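Local coordinates for phosphatidylethanolamine-binding protein (Plasmodium vivax, PDB 2GZQ) that probably binds phosphatidylethanolamine or related phospholipids, at residues T60-P64 against Y126-S130; D95-H101 against T168-N173. One frame throughout, in Å; residues are numbered along the deposited sequence.

Overall arrangement
From the N terminus the chain passes through strand 54-56 into the loop carrying residues 60-64, then through strands 66-69 and 77-85 to 95-101, a loop that becomes strand 99-107 at Tyr-99. After strand 121-124, residues 126-130 return to 60-64 and close the loop of contact 1. The chain next follows strand 138-148 and reaches 168-173, which packs on 95-101 in contact 2. The segments alternate along the sequence, so the two closures cross. Contact 1 joins two interstrand loops; contact 2 holds a short left-handed helix against the start of a sheet strand. Their centres lie about 15 Å apart, and they touch where His-101 ND1 meets Val-127 O, probably through a hydrogen bond.

Contact 1 (T60-P64 against Y126-S130); sequences TGSVP and YVGPS
Tyr-126 reaches across to Val-63 and Thr-60, contributing the largest share of the buried surface. CG lies anti to the backbone N (chi1 -177°), which carries the ring toward residues 60-64. At the root of the side chain, Tyr-126 CB rests 3.9 Å from Val-63 CB and also meets Val-63 CG2. Further out, the backbone of Val-63 covers one face: its CA stands 3.7 Å from the Tyr-126 ring centroid and almost on the ring normal, a CH-pi contact. Tyr-126 CD2 approaches Val-63 N at 3.4 Å, CE2 packs beside Ser-62 C, and Tyr-126 CE1 on the other flank touches Pro-64 CD at 3.9 Å. The hydroxyl ends the run by donating to Thr-60 O, with 2.7 Å between Tyr-126 OH and that oxygen, which sits at the ring edge. This bond ties down the far end of a ring that Val-63 covers over one face. Thr-60 O also receives a CA-H...O contact from Gly-128, while a water bridges Gly-61 O and Gly-128 N. Beyond the glycine, Pro-129 CD packs 3.5 Å from Thr-60 OG1, a hydroxyl whose hydrogen bond goes to Leu-57 O. Within the fold, the paired loops follow strands 54-56 and 121-124, the outermost strands of the mixed sheet; Thr-60 and Pro-129 rest on Met-197 of strand 188-198, and Val-63 and Pro-64 on Trp-102 of strand 99-107.

Contact 2 (D95-H101 against T168-N173); sequences DGRDYVH and TRVKFN
The Tyr-99 ring takes the CB of Arg-169 over one face, 3.8 Å from its centroid and displaced toward the rim, while Tyr-99 CD2 itself lies over a face of the His-101 ring. Phe-88 also meets the Tyr-99 ring, planes about 35° apart, and Val-170 CG2 touches it obliquely, at neither face nor edge. The Phe-172 ring is covered in a similar way by Val-100 CB, 4.0 Å from the centroid; Asp-98 CB sits near the plane at its edge, and Phe-82 meets the ring edge-to-face. The side chain of Arg-169, extended from CG to NE, runs past Tyr-99 OH. In one of its two conformers Arg-169 NH1 donates to Val-100 O at 3.1 Å, tilted 25° out of the guanidinium plane, and weakly to His-101 O; NE forms a salt bridge with Glu-164 and NH2 bonds Pro-125 O. Residues 171-173 all have positive phi and psi, forming the left-handed helical turn of a motif proposed to be functional in this protein. Facing it, a cis peptide links Arg-97 to Asp-98 just before strand 99-107. Three backbone bonds join the segments. Val-100 N donates to Arg-169 O, and Lys-171 N to Gly-96 O from above the carbonyl plane. Phe-172 N reaches Asp-98 O at 2.8 Å, nearly in line with the carbonyl bond but bent at the hydrogen to 132°. Arg-169 O is further approached by Tyr-99 CA at 3.2 Å. At the Gly-96 end, Val-170 CG1 packs on Gly-96 CA, and the outstretched Lys-171 chain lays its CE 3.3 Å from Asp-95 O.

Contact 1 (T60-P64 against Y126-S130)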
loop_
_atom_site.group_PDB
_atom_site.type_symbol
_atom_site.label_atom_id
_atom_site.label_comp_id
_atom_site.label_asym_id
_atom_site.label_seq_id
_atom_site.Cartn_x
_atom_site.Cartn_y
_atom_site.Cartn_z
ATOM N N THR A 60 13.679 -1.548 7.039
ATOM C CA THR A 60 12.537 -1.663 6.126
ATOM C C THR A 60 12.843 -2.430 4.843
ATOM O O THR A 60 12.067 -2.405 3.894
ATOM C CB THR A 60 12.004 -0.281 5.756
ATOM O OG1 THR A 60 13.000 0.452 5.046
ATOM C CG2 THR A 60 11.592 0.451 6.988
ATOM N N GLY A 61 13.966 -3.120 4.824
ATOM C CA GLY A 61 14.387 -3.878 3.653
ATOM C C GLY A 61 13.595 -5.149 3.375
ATOM O O GLY A 61 13.653 -5.673 2.258
ATOM N N SER A 62 12.859 -5.644 4.370
ATOM C CA SER A 62 12.014 -6.818 4.176
ATOM C C SER A 62 10.542 -6.550 4.389
ATOM O O SER A 62 10.163 -5.592 5.062
ATOM C CB SER A 62 12.420 -7.959 5.092
ATOM O OG SER A 62 13.785 -8.295 4.911
ATOM N N VAL A 63 9.722 -7.418 3.835
ATOM C CA VAL A 63 8.282 -7.295 3.957
ATOM C C VAL A 63 7.901 -7.250 5.431
ATOM O O VAL A 63 8.538 -7.892 6.258
ATOM C CB VAL A 63 7.603 -8.443 3.199
ATOM C CG1 VAL A 63 7.779 -9.769 3.893
ATOM C CG2 VAL A 63 6.143 -8.179 2.960
ATOM N N PRO A 64 6.892 -6.466 5.804
ATOM C CA PRO A 64 6.498 -6.475 7.216
ATOM C C PRO A 64 6.295 -7.870 7.774
ATOM O O PRO A 64 5.631 -8.698 7.148
ATOM C CB PRO A 64 5.203 -5.679 7.207
ATOM C CG PRO A 64 5.409 -4.678 6.097
ATOM C CD PRO A 64 6.125 -5.473 5.024
ATOM N N TYR A 126 7.736 -7.537 -2.565
ATOM C CA TYR A 126 8.176 -6.416 -1.749
ATOM C C TYR A 126 9.571 -5.963 -2.120
ATOM O O TYR A 126 10.510 -6.783 -2.127
ATOM C CB TYR A 126 8.153 -6.830 -0.270
ATOM C CG TYR A 126 8.518 -5.697 0.648
ATOM C CD1 TYR A 126 7.560 -4.847 1.144
ATOM C CD2 TYR A 126 9.840 -5.471 1.004
ATOM C CE1 TYR A 126 7.888 -3.820 1.996
ATOM C CE2 TYR A 126 10.193 -4.416 1.841
ATOM C CZ TYR A 126 9.208 -3.575 2.315
ATOM O OH TYR A 126 9.515 -2.498 3.139
ATOM N N VAL A 127 9.737 -4.662 -2.329
ATOM C CA VAL A 127 11.054 -4.040 -2.332
ATOM C C VAL A 127 10.960 -2.833 -1.432
ATOM O O VAL A 127 9.979 -2.075 -1.485
ATOM C CB VAL A 127 11.504 -3.645 -3.744
ATOM C CG1 VAL A 127 11.585 -4.864 -4.644
ATOM C CG2 VAL A 127 10.586 -2.588 -4.341
ATOM N N GLY A 128 11.942 -2.661 -0.573
ATOM C CA GLY A 128 11.851 -1.611 0.449
ATOM C C GLY A 128 11.961 -0.201 -0.106
ATOM O O GLY A 128 12.355 -0.013 -1.258
ATOM N N PRO A 129 11.604 0.806 0.711
ATOM C CA PRO A 129 11.642 2.216 0.339
ATOM C C PRO A 129 12.889 2.648 -0.344
ATOM O O PRO A 129 13.992 2.255 0.018
ATOM C CB PRO A 129 11.438 2.945 1.663
ATOM C CG PRO A 129 10.618 2.003 2.465
ATOM C CD PRO A 129 11.115 0.630 2.088
ATOM N N SER A 130 12.682 3.504 -1.324
ATOM C CA SER A 130 13.737 3.976 -2.185
ATOM C C SER A 130 13.888 5.466 -1.966
ATOM O O SER A 130 13.243 6.268 -2.649
ATOM C CB SER A 130 13.363 3.687 -3.629
ATOM O OG SER A 130 14.362 4.150 -4.521
HETATM O O HOH W 1 14.062 -4.551 -0.248
#

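Contact 2 (D95-H101 against T168-N173)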
loop_
_atom_site.group_PDB
_atom_site.type_symbol
_atom_site.label_atom_id
_atom_site.label_comp_id
_atom_site.label_asym_id
_atom_site.label_seq_id
_atom_site.Cartn_x
_atom_site.Cartn_y
_atom_site.Cartn_z
ATOM N N ASP A 95 7.860 12.992 -9.426
ATOM C CA ASP A 95 7.622 12.698 -10.824
ATOM C C ASP A 95 7.297 11.239 -11.087
ATOM O O ASP A 95 6.730 10.909 -12.134
ATOM C CB ASP A 95 8.863 13.058 -11.646
ATOM C CG ASP A 95 9.111 14.550 -11.739
ATOM O OD1 ASP A 95 8.211 15.342 -11.391
ATOM O OD2 ASP A 95 10.220 14.927 -12.177
ATOM N N GLY A 96 7.665 10.372 -10.163
ATOM C CA GLY A 96 7.374 8.939 -10.264
ATOM C C GLY A 96 6.168 8.453 -9.470
ATOM O O GLY A 96 5.916 7.242 -9.413
ATOM N N ARG A 97 5.415 9.393 -8.895
ATOM C CA ARG A 97 4.164 9.099 -8.105
ATOM C C ARG A 97 3.286 8.173 -8.991
ATOM O O ARG A 97 2.994 8.539 -10.137
ATOM C CB ARG A 97 3.367 10.428 -7.850
ATOM C CG ARG A 97 1.964 10.230 -7.143
ATOM C CD ARG A 97 1.371 11.541 -6.781
ATOM N NE ARG A 97 2.158 12.193 -5.744
ATOM C CZ ARG A 97 1.937 13.409 -5.261
ATOM N NH1 ARG A 97 0.935 14.134 -5.716
ATOM N NH2 ARG A 97 2.721 13.880 -4.303
ATOM N N ASP A 98 2.724 7.073 -8.503
ATOM C CA ASP A 98 3.059 6.353 -7.263
ATOM C C ASP A 98 4.131 5.317 -7.566
ATOM O O ASP A 98 4.006 4.542 -8.517
ATOM C CB ASP A 98 1.840 5.574 -6.781
ATOM C CG ASP A 98 0.721 6.452 -6.261
ATOM O OD1 ASP A 98 1.017 7.564 -5.791
ATOM O OD2 ASP A 98 -0.445 5.991 -6.277
ATOM N N TYR A 99 5.177 5.245 -6.764
ATOM C CA TYR A 99 6.114 4.118 -6.845
ATOM C C TYR A 99 5.522 2.953 -6.076
ATOM O O TYR A 99 5.147 3.111 -4.912
ATOM C CB TYR A 99 7.473 4.531 -6.273
ATOM C CG TYR A 99 8.558 3.499 -6.455
ATOM C CD1 TYR A 99 9.431 3.567 -7.524
ATOM C CD2 TYR A 99 8.657 2.446 -5.604
ATOM C CE1 TYR A 99 10.422 2.596 -7.689
ATOM C CE2 TYR A 99 9.639 1.464 -5.775
ATOM C CZ TYR A 99 10.504 1.569 -6.815
ATOM O OH TYR A 99 11.465 0.576 -6.969
ATOM N N VAL A 100 5.426 1.789 -6.710
ATOM C CA VAL A 100 4.832 0.643 -6.058
ATOM C C VAL A 100 5.887 -0.323 -5.502
ATOM O O VAL A 100 6.633 -0.954 -6.241
ATOM C CB VAL A 100 3.751 -0.045 -6.939
ATOM C CG1 VAL A 100 4.289 -0.440 -8.285
ATOM C CG2 VAL A 100 3.120 -1.236 -6.192
ATOM N N HIS A 101 5.926 -0.393 -4.178
ATOM C CA HIS A 101 6.816 -1.275 -3.462
ATOM C C HIS A 101 6.344 -2.716 -3.379
ATOM O O HIS A 101 7.186 -3.621 -3.246
ATOM C CB HIS A 101 7.011 -0.716 -2.051
ATOM C CG HIS A 101 7.800 0.539 -2.035
ATOM N ND1 HIS A 101 9.155 0.549 -2.230
ATOM C CD2 HIS A 101 7.432 1.838 -1.915
ATOM C CE1 HIS A 101 9.595 1.801 -2.225
ATOM N NE2 HIS A 101 8.563 2.604 -2.030
ATOM N N THR A 168 7.181 -2.112 -14.344
ATOM C CA THR A 168 7.962 -1.035 -13.764
ATOM C C THR A 168 7.288 -0.610 -12.472
ATOM O O THR A 168 6.073 -0.613 -12.366
ATOM C CB THR A 168 8.146 0.169 -14.690
ATOM O OG1 THR A 168 8.948 1.145 -13.995
ATOM C CG2 THR A 168 6.841 0.762 -15.149
ATOM N N ARG A 169 8.069 -0.261 -11.457
ATOM C CA ARG A 169 7.469 0.220 -10.223
ATOM C C ARG A 169 7.191 1.717 -10.236
ATOM O O ARG A 169 6.450 2.206 -9.408
ATOM C CB ARG A 169 8.315 -0.223 -9.036
ATOM C CG ARG A 169 8.316 -1.730 -8.917
ATOM C CD ARG A 169 9.423 -2.264 -8.044
ATOM N NE ARG A 169 9.345 -3.722 -7.952
ATOM C CZ ARG A 169 8.663 -4.389 -7.031
ATOM N NH1 ARG A 169 8.004 -3.756 -6.061
ATOM N NH2 ARG A 169 8.641 -5.711 -7.077
ATOM N N VAL A 170 7.749 2.433 -11.200
ATOM C CA VAL A 170 7.543 3.863 -11.331
ATOM C C VAL A 170 6.177 4.119 -11.953
ATOM O O VAL A 170 5.766 3.410 -12.893
ATOM C CB VAL A 170 8.691 4.460 -12.183
ATOM C CG1 VAL A 170 8.500 5.931 -12.445
ATOM C CG2 VAL A 170 10.045 4.192 -11.502
ATOM N N LYS A 171 5.449 5.110 -11.428
ATOM C CA LYS A 171 4.106 5.420 -11.971
ATOM C C LYS A 171 3.231 4.162 -12.024
ATOM O O LYS A 171 2.475 3.916 -12.976
ATOM C CB LYS A 171 4.189 6.103 -13.343
ATOM C CG LYS A 171 4.807 7.470 -13.336
ATOM C CD LYS A 171 4.900 8.043 -14.764
ATOM C CE LYS A 171 5.701 9.298 -14.848
ATOM N NZ LYS A 171 5.786 9.711 -16.284
ATOM N N PHE A 172 3.328 3.358 -10.974
ATOM C CA PHE A 172 2.481 2.209 -10.730
ATOM C C PHE A 172 2.325 1.340 -11.979
ATOM O O PHE A 172 1.240 1.153 -12.518
ATOM C CB PHE A 172 1.142 2.604 -10.100
ATOM C CG PHE A 172 0.557 1.539 -9.220
ATOM C CD1 PHE A 172 0.031 0.376 -9.750
ATOM C CD2 PHE A 172 0.602 1.659 -7.844
ATOM C CE1 PHE A 172 -0.490 -0.611 -8.925
ATOM C CE2 PHE A 172 0.098 0.651 -7.014
ATOM C CZ PHE A 172 -0.453 -0.476 -7.555
ATOM N N ASN A 173 3.444 0.825 -12.447
ATOM C CA ASN A 173 3.459 -0.039 -13.626
ATOM C C ASN A 173 2.812 0.599 -14.815
ATOM O O ASN A 173 2.105 -0.034 -15.589
ATOM C CB ASN A 173 2.833 -1.400 -13.367
ATOM C CG ASN A 173 3.206 -2.388 -14.446
ATOM O OD1 ASN A 173 4.319 -2.311 -14.951
ATOM N ND2 ASN A 173 2.257 -3.264 -14.875
#